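Local atomic coordinates of periplasmic beta-glucosidase (Pseudomonas aeruginosa, PDB entry 6R5T), a protein that probably hydrolyses terminal, non-reducing beta-D-glucosyl residues to release beta-D-glucose, acting in the periplasm as a family 3 glycoside hydrolase. Residues A[620-625]-A[639-644]; A[675-680]-A[689-694]. The protein carries 1 engineered substitution. All blocks are in the same frame, centred on the assembly; numbering follows the deposited sequence.

Contact 1: A[620-625]-A[639-644]; sequences SLSPLR and ARVTLS
Ser622 turns its hydroxyl across to Thr642, and OG accepts the backbone N-H of Thr642 at 2.8 Å with an N-H...O angle of 161°. This works because OG sits between the backbone N and the carbonyl carbon of Ser622 (chi1 70°), so a side-chain oxygen stands where an antiparallel strand would normally offer a carbonyl. In return Ser622 N donates to Thr642 O at 2.9 Å. Regular pairing frames this site. Ser620 and Ser644 exchange two backbone bonds at one end, and Arg625 and Arg640 do so at the other, where Arg640 N meets Arg625 O at 2.8 Å. Between Leu621 and Arg625 the register slips by one residue.

Leu621 and Leu643 lie on the face opposite Arg625 and Arg640. Leu621 runs obliquely over both Val641 and Leu643, its CD2 lying 3.9 Å from Val641 CG2 and 3.8 Å from Leu643 CD1. Further along, Leu624 CD1 comes within 4.1 Å of Ala639 CB. Arg640 extends away to Glu688 and Glu638. A serine hydroxyl thus replaces one carbonyl partner where edge strand 619-626 breaks, in a three-stranded antiparallel sheet of what is probably the fibronectin type III-like beta-sandwich.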
loop_
_atom_site.group_PDB
_atom_site.type_symbol
_atom_site.label_atom_id
_atom_site.label_comp_id
_atom_site.label_asym_id
_atom_site.label_seq_id
_atom_site.Cartn_x
_atom_site.Cartn_y
_atom_site.Cartn_z
ATOM N N SER A 620 20.230 -10.890 29.902
ATOM C CA SER A 620 21.404 -11.365 29.125
ATOM C C SER A 620 21.057 -12.699 28.486
ATOM O O SER A 620 20.309 -13.495 29.077
ATOM C CB SER A 620 22.634 -11.488 29.975
ATOM O OG SER A 620 22.935 -10.249 30.626
ATOM N N LEU A 621 21.498 -12.915 27.252
ATOM C CA LEU A 621 21.390 -14.228 26.569
ATOM C C LEU A 621 22.803 -14.745 26.343
ATOM O O LEU A 621 23.689 -13.966 25.956
ATOM C CB LEU A 621 20.663 -14.137 25.225
ATOM C CG LEU A 621 19.158 -13.901 25.277
ATOM C CD1 LEU A 621 18.585 -13.514 23.941
ATOM C CD2 LEU A 621 18.471 -15.149 25.759
ATOM N N SER A 622 23.011 -16.022 26.629
ATOM C CA SER A 622 24.265 -16.717 26.305
ATOM C C SER A 622 24.288 -16.927 24.799
ATOM O O SER A 622 23.289 -16.719 24.104
ATOM C CB SER A 622 24.350 -18.010 27.058
ATOM O OG SER A 622 23.416 -18.970 26.572
ATOM N N PRO A 623 25.427 -17.385 24.243
ATOM C CA PRO A 623 25.512 -17.603 22.805
ATOM C C PRO A 623 24.526 -18.678 22.376
ATOM O O PRO A 623 24.315 -19.667 23.086
ATOM C CB PRO A 623 26.958 -18.086 22.614
ATOM C CG PRO A 623 27.677 -17.554 23.809
ATOM C CD PRO A 623 26.697 -17.678 24.945
ATOM N N LEU A 624 23.948 -18.479 21.195
ATOM C CA LEU A 624 23.039 -19.470 20.629
ATOM C C LEU A 624 23.831 -20.706 20.194
ATOM O O LEU A 624 24.875 -20.540 19.549
ATOM C CB LEU A 624 22.367 -18.838 19.413
ATOM C CG LEU A 624 21.478 -19.771 18.608
ATOM C CD1 LEU A 624 20.314 -20.314 19.397
ATOM C CD2 LEU A 624 21.005 -19.064 17.357
ATOM N N ARG A 625 23.324 -21.865 20.550
ATOM C CA ARG A 625 23.943 -23.150 20.146
ATOM C C ARG A 625 22.880 -24.048 19.515
ATOM O O ARG A 625 21.810 -24.251 20.101
ATOM C CB ARG A 625 24.628 -23.756 21.376
ATOM C CG ARG A 625 25.785 -22.905 21.915
ATOM C CD ARG A 625 27.015 -22.875 21.001
ATOM N NE ARG A 625 28.184 -22.101 21.466
ATOM C CZ ARG A 625 28.594 -20.916 20.967
ATOM N NH1 ARG A 625 27.922 -20.314 19.992
ATOM N NH2 ARG A 625 29.677 -20.318 21.459
ATOM N N ALA A 639 17.631 -25.605 19.330
ATOM C CA ALA A 639 18.350 -24.327 19.458
ATOM C C ALA A 639 18.307 -23.978 20.932
ATOM O O ALA A 639 17.181 -23.867 21.497
ATOM C CB ALA A 639 17.689 -23.295 18.601
ATOM N N ARG A 640 19.483 -23.874 21.542
ATOM C CA ARG A 640 19.553 -23.616 22.984
ATOM C C ARG A 640 20.201 -22.283 23.280
ATOM O O ARG A 640 21.248 -21.918 22.698
ATOM C CB ARG A 640 20.339 -24.714 23.700
ATOM C CG ARG A 640 19.597 -26.034 23.756
ATOM C CD ARG A 640 20.341 -27.064 24.603
ATOM N NE ARG A 640 19.653 -28.342 24.445
ATOM C CZ ARG A 640 19.245 -29.127 25.436
ATOM N NH1 ARG A 640 19.515 -28.832 26.699
ATOM N NH2 ARG A 640 18.602 -30.248 25.152
ATOM N N VAL A 641 19.616 -21.606 24.260
ATOM C CA VAL A 641 20.187 -20.363 24.781
ATOM C C VAL A 641 19.830 -20.283 26.266
ATOM O O VAL A 641 18.754 -20.777 26.640
ATOM C CB VAL A 641 19.661 -19.183 23.959
ATOM C CG1 VAL A 641 18.174 -18.923 24.212
ATOM C CG2 VAL A 641 20.514 -17.980 24.129
ATOM N N THR A 642 20.704 -19.684 27.051
ATOM C CA THR A 642 20.406 -19.415 28.474
ATOM C C THR A 642 20.036 -17.948 28.609
ATOM O O THR A 642 20.862 -17.079 28.251
ATOM C CB THR A 642 21.550 -19.828 29.403
ATOM O OG1 THR A 642 21.684 -21.232 29.162
ATOM C CG2 THR A 642 21.235 -19.597 30.867
ATOM N N LEU A 643 18.884 -17.703 29.221
ATOM C CA LEU A 643 18.434 -16.343 29.586
ATOM C C LEU A 643 18.766 -16.083 31.048
ATOM O O LEU A 643 18.412 -16.946 31.884
ATOM C CB LEU A 643 16.937 -16.248 29.351
ATOM C CG LEU A 643 16.288 -14.939 29.780
ATOM C CD1 LEU A 643 16.680 -13.785 28.872
ATOM C CD2 LEU A 643 14.774 -15.087 29.853
ATOM N N SER A 644 19.310 -14.918 31.350
ATOM C CA SER A 644 19.617 -14.494 32.743
ATOM C C SER A 644 19.013 -13.124 33.033
ATOM O O SER A 644 19.001 -12.253 32.142
ATOM C CB SER A 644 21.116 -14.455 32.972
ATOM O OG SER A 644 21.699 -15.673 32.581
#

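Contact 2: A[675-680]-A[689-694]; sequences GFRKVM and IVFRLG
Over one face of the Arg677 guanidinium lies Phe691, whose CE1 stands 3.8 Å above the plane and is displaced toward the rim; at the edge of the guanidinium, in its plane, lie Val690 O and a water. The Phe691 ring in turn carries Ile689 CG2 on one face, 3.5 Å above its plane, with the Phe676 carbonyl carbon at its edge. Guanidinium and ring planes are 55° apart, and the two side chains run antiparallel alongside each other, so this is no parallel stack.

Arg677 gets there by bending twice, about CB-CG (chi2 76°) and again about CG-CD, which carries the guanidinium across to strand 686-694 while turning NH1 back toward Phe676 O, to which it donates from above the carbonyl plane. Its NH2 lies 2.5 Å from Val690 O, but the bond is weak (N-H...O 121°) and the short distance makes its detail doubtful. Two waters give firmer links. One accepts from Arg677 NE at 3.2 Å and from Val690 N at 3.0 Å; the other accepts from Arg677 NH2 at 3.1 Å and from Arg692 N.

Farther along, Val679 CG2 and Ile689 CD1 meet tip to tip at 4.1 Å. The contact joins facing edge strands of the sandwich's two sheets without backbone pairing: Arg677 and two waters serve Val690 O, Val690 N and Arg692 N, beside the apolar Val679-Ile689 contact.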
loop_
_atom_site.group_PDB
_atom_site.type_symbol
_atom_site.label_atom_id
_atom_site.label_comp_id
_atom_site.label_asym_id
_atom_site.label_seq_id
_atom_site.Cartn_x
_atom_site.Cartn_y
_atom_site.Cartn_z
ATOM N N GLY A 675 9.332 -19.316 16.959
ATOM C CA GLY A 675 9.136 -19.780 18.323
ATOM C C GLY A 675 9.336 -18.650 19.290
ATOM O O GLY A 675 9.908 -17.608 18.900
ATOM N N PHE A 676 8.848 -18.827 20.494
ATOM C CA PHE A 676 9.104 -17.832 21.537
ATOM C C PHE A 676 8.882 -18.465 22.902
ATOM O O PHE A 676 8.227 -19.525 22.996
ATOM C CB PHE A 676 8.227 -16.595 21.372
ATOM C CG PHE A 676 6.749 -16.836 21.414
ATOM C CD1 PHE A 676 6.077 -16.827 22.621
ATOM C CD2 PHE A 676 6.063 -17.094 20.234
ATOM C CE1 PHE A 676 4.700 -17.004 22.629
ATOM C CE2 PHE A 676 4.694 -17.331 20.253
ATOM C CZ PHE A 676 4.035 -17.284 21.465
ATOM N N ARG A 677 9.478 -17.835 23.895
ATOM C CA ARG A 677 9.331 -18.310 25.298
ATOM C C ARG A 677 9.243 -17.070 26.159
ATOM O O ARG A 677 10.225 -16.301 26.204
ATOM C CB ARG A 677 10.492 -19.190 25.763
ATOM C CG ARG A 677 10.125 -20.257 26.801
ATOM C CD ARG A 677 9.381 -21.451 26.162
ATOM N NE ARG A 677 10.199 -22.458 25.462
ATOM C CZ ARG A 677 10.064 -22.850 24.196
ATOM N NH1 ARG A 677 9.149 -22.336 23.375
ATOM N NH2 ARG A 677 10.875 -23.788 23.740
ATOM N N LYS A 678 8.146 -16.911 26.868
ATOM C CA LYS A 678 8.089 -15.848 27.874
ATOM C C LYS A 678 8.559 -16.450 29.189
ATOM O O LYS A 678 8.021 -17.489 29.600
ATOM C CB LYS A 678 6.687 -15.319 28.009
ATOM C CG LYS A 678 6.617 -14.170 28.985
ATOM C CD LYS A 678 5.296 -13.537 28.932
ATOM C CE LYS A 678 5.207 -12.173 29.551
ATOM N NZ LYS A 678 3.745 -12.023 29.811
ATOM N N VAL A 679 9.473 -15.757 29.847
ATOM C CA VAL A 679 10.151 -16.284 31.045
ATOM C C VAL A 679 10.174 -15.204 32.094
ATOM O O VAL A 679 10.723 -14.112 31.822
ATOM C CB VAL A 679 11.562 -16.763 30.682
ATOM C CG1 VAL A 679 12.222 -17.377 31.883
ATOM C CG2 VAL A 679 11.543 -17.715 29.483
ATOM N N MET A 680 9.678 -15.550 33.283
ATOM C CA MET A 680 9.749 -14.690 34.476
ATOM C C MET A 680 10.967 -15.081 35.309
ATOM O O MET A 680 11.124 -16.269 35.643
ATOM C CB MET A 680 8.483 -14.880 35.315
ATOM C CG MET A 680 8.550 -14.277 36.694
ATOM S SD MET A 680 8.779 -12.500 36.716
ATOM C CE MET A 680 7.097 -12.061 36.286
ATOM N N ILE A 689 16.689 -22.254 27.712
ATOM C CA ILE A 689 15.548 -22.288 26.782
ATOM C C ILE A 689 15.966 -23.214 25.656
ATOM O O ILE A 689 17.118 -23.079 25.126
ATOM C CB ILE A 689 15.203 -20.870 26.330
ATOM C CG1 ILE A 689 14.808 -20.046 27.557
ATOM C CG2 ILE A 689 14.100 -20.895 25.305
ATOM C CD1 ILE A 689 14.882 -18.605 27.366
ATOM N N VAL A 690 15.093 -24.169 25.368
ATOM C CA VAL A 690 15.299 -25.127 24.269
ATOM C C VAL A 690 14.161 -24.943 23.286
ATOM O O VAL A 690 12.997 -25.119 23.674
ATOM C CB VAL A 690 15.333 -26.556 24.813
ATOM C CG1 VAL A 690 15.644 -27.524 23.698
ATOM C CG2 VAL A 690 16.310 -26.675 25.965
ATOM N N PHE A 691 14.471 -24.480 22.091
ATOM C CA PHE A 691 13.515 -24.428 20.986
ATOM C C PHE A 691 13.714 -25.680 20.166
ATOM O O PHE A 691 14.859 -26.011 19.850
ATOM C CB PHE A 691 13.759 -23.182 20.144
ATOM C CG PHE A 691 13.512 -21.896 20.864
ATOM C CD1 PHE A 691 12.207 -21.473 21.074
ATOM C CD2 PHE A 691 14.529 -21.080 21.287
ATOM C CE1 PHE A 691 11.946 -20.267 21.695
ATOM C CE2 PHE A 691 14.265 -19.864 21.896
ATOM C CZ PHE A 691 12.972 -19.462 22.100
ATOM N N ARG A 692 12.607 -26.221 19.693
ATOM C CA ARG A 692 12.604 -27.328 18.726
ATOM C C ARG A 692 12.226 -26.784 17.347
ATOM O O ARG A 692 11.301 -25.939 17.248
ATOM C CB ARG A 692 11.603 -28.393 19.168
ATOM C CG ARG A 692 12.080 -29.221 20.348
ATOM C CD ARG A 692 11.146 -30.390 20.672
ATOM N NE ARG A 692 10.565 -31.012 19.486
ATOM C CZ ARG A 692 10.082 -32.246 19.419
ATOM N NH1 ARG A 692 10.117 -33.028 20.478
ATOM N NH2 ARG A 692 9.564 -32.709 18.293
ATOM N N LEU A 693 12.990 -27.198 16.340
ATOM C CA LEU A 693 12.711 -26.876 14.931
ATOM C C LEU A 693 12.695 -28.171 14.121
ATOM O O LEU A 693 13.604 -29.002 14.293
ATOM C CB LEU A 693 13.817 -25.964 14.399
ATOM C CG LEU A 693 13.820 -24.548 14.980
ATOM C CD1 LEU A 693 15.124 -23.832 14.604
ATOM C CD2 LEU A 693 12.590 -23.798 14.488
ATOM N N GLY A 694 11.686 -28.318 13.281
ATOM C CA GLY A 694 11.652 -29.407 12.296
ATOM C C GLY A 694 11.351 -28.875 10.912
ATOM O O GLY A 694 11.245 -27.623 10.705
HETATM O O HOH W 1 12.434 -24.399 26.800
HETATM O O HOH W 2 10.099 -25.353 21.127
#

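Overall arrangement
Contact 2 lies in the fibronectin type III-like domain, and contact 1 is a strand pair of the sheet that holds strand 686-694; their centres are 11 Å apart. Strands 636-645 and 686-694 are joined by probable hydrogen bonds from Ile689 N to Val641 O and from Phe691 N to Ala639 O, both 2.8 Å. Strand 672-681 belongs to the other sheet, and Leu643 spans the gap: its CD2 is 3.7 Å from Val679 CB, and its CB is 3.7 Å from Ile689 CD1. Contact 1 thus extends a sheet that contact 2 joins to its partner. Both lie away from the sugar pocket around Asp79 and Glu486 and from the magnesium site; the Leu621 side chain is about 12 Å from a bound di(hydroxyethyl)ether.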